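Local structure of serine hydrolase CCSP0084 (Cycloclasticus sp. P1, 4I3F) at residues Gly128-Thr131 with Leu132-Asn136. The protein is a serine hydrolase of the alpha/beta hydrolase fold, probably acting as an esterase and as a carbon-carbon bond hydrolase on meta-cleavage products of aromatic degradation. Residues are numbered along the deposited sequence; the frame is centred on the assembly and turned at random.
Sequences GGVT and LHLLN
G128–T131 and L132–N136 meet as successive turns of one alpha-helix, 126–137, the connecting helix of a beta-alpha-beta unit in the alpha/beta hydrolase fold. Its first turn overlaps the end of a sequence that fits the GxSxG motif, probably the nucleophile elbow, and it packs against the central sheet, a worked example of how i to i+4 bonding and side-chain packing combine in a buried helix. Four consecutive backbone bonds join the turns: L132 N to G128 O, H133 N to G129 O, L134 N to V130 O and L135 N to T131 O. The bond from L134 N to V130 O is the shortest, at 2.8 Å.

On one flank the side chains of V130 and L134 lie alongside each other, with their ends turned in a common direction. CG1 of V130 lies anti to its own nitrogen (chi1 176°) and reaches CD1 of L134 at 3.9 Å. Both of these side chains also touch L50 of strand 46–50, while T131 and L135 face strand 142–148 through L147 and F142 respectively. The apolar ends of T131 and L135 come within 4.2 Å, T131 CG2 to L135 CD1. The hydroxyl of T131 is turned back beside its own nitrogen (chi1 -63°), where OG1 hydrogen-bonds to G127 O; this buried polar atom is thus satisfied by a backbone carbonyl of the helix's first turn.

The two glycines put no side chain on the helix surface. G129 O, which accepts the N-H of H133, also meets the ring of that histidine one turn on. H133 is fixed at its far end by a hydrogen bond between NE2 and F229 O. At its near end the ring meets G129 O edge-on and in plane, CD2 lying 3.1 Å from that oxygen.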
# COMPACT_ATOMS: atom_id res chain seq x y z
N GLY A 128 0.56 3.39 -1.88
CA GLY A 128 0.02 4.70 -2.20
C GLY A 128 0.98 5.47 -3.09
O GLY A 128 0.55 6.23 -3.98
N GLY A 129 2.28 5.30 -2.85
CA GLY A 129 3.28 5.89 -3.73
C GLY A 129 3.18 5.32 -5.14
O GLY A 129 3.20 6.07 -6.13
N VAL A 130 3.09 4.00 -5.22
CA VAL A 130 2.91 3.34 -6.52
C VAL A 130 1.64 3.85 -7.19
O VAL A 130 1.62 4.09 -8.41
CB VAL A 130 2.87 1.79 -6.37
CG1 VAL A 130 2.58 1.14 -7.71
CG2 VAL A 130 4.21 1.29 -5.82
N THR A 131 0.58 4.05 -6.40
CA THR A 131 -0.67 4.60 -6.93
C THR A 131 -0.43 5.96 -7.56
O THR A 131 -0.90 6.23 -8.66
CB THR A 131 -1.75 4.72 -5.83
OG1 THR A 131 -2.08 3.41 -5.35
CG2 THR A 131 -3.00 5.38 -6.39
N LEU A 132 0.29 6.84 -6.86
CA LEU A 132 0.55 8.17 -7.39
C LEU A 132 1.31 8.11 -8.71
O LEU A 132 1.00 8.85 -9.66
CB LEU A 132 1.32 9.02 -6.37
CG LEU A 132 0.44 9.54 -5.22
CD1 LEU A 132 1.32 10.17 -4.16
CD2 LEU A 132 -0.53 10.58 -5.75
N HIS A 133 2.32 7.25 -8.78
CA HIS A 133 3.06 7.09 -10.03
C HIS A 133 2.22 6.45 -11.14
O HIS A 133 2.39 6.79 -12.30
CB HIS A 133 4.36 6.33 -9.79
CG HIS A 133 5.37 7.13 -9.04
ND1 HIS A 133 6.38 7.83 -9.66
CD2 HIS A 133 5.48 7.40 -7.71
CE1 HIS A 133 7.10 8.47 -8.75
NE2 HIS A 133 6.57 8.23 -7.56
N LEU A 134 1.29 5.57 -10.77
CA LEU A 134 0.37 5.00 -11.75
C LEU A 134 -0.55 6.07 -12.34
O LEU A 134 -0.77 6.10 -13.55
CB LEU A 134 -0.46 3.88 -11.13
CG LEU A 134 0.21 2.50 -11.13
CD1 LEU A 134 -0.49 1.58 -10.12
CD2 LEU A 134 0.18 1.89 -12.52
N LEU A 135 -1.07 6.96 -11.50
CA LEU A 135 -1.95 8.03 -11.99
C LEU A 135 -1.18 9.00 -12.88
O LEU A 135 -1.73 9.55 -13.83
CB LEU A 135 -2.57 8.80 -10.81
CG LEU A 135 -3.37 7.97 -9.81
CD1 LEU A 135 -3.88 8.85 -8.68
CD2 LEU A 135 -4.53 7.26 -10.49
N ASN A 136 0.10 9.20 -12.57
CA ASN A 136 0.93 10.10 -13.35
C ASN A 136 1.29 9.50 -14.70
O ASN A 136 1.24 10.18 -15.72
CB ASN A 136 2.22 10.41 -12.58
CG ASN A 136 3.12 11.39 -13.32
OD1 ASN A 136 2.67 12.45 -13.79
ND2 ASN A 136 4.39 11.03 -13.45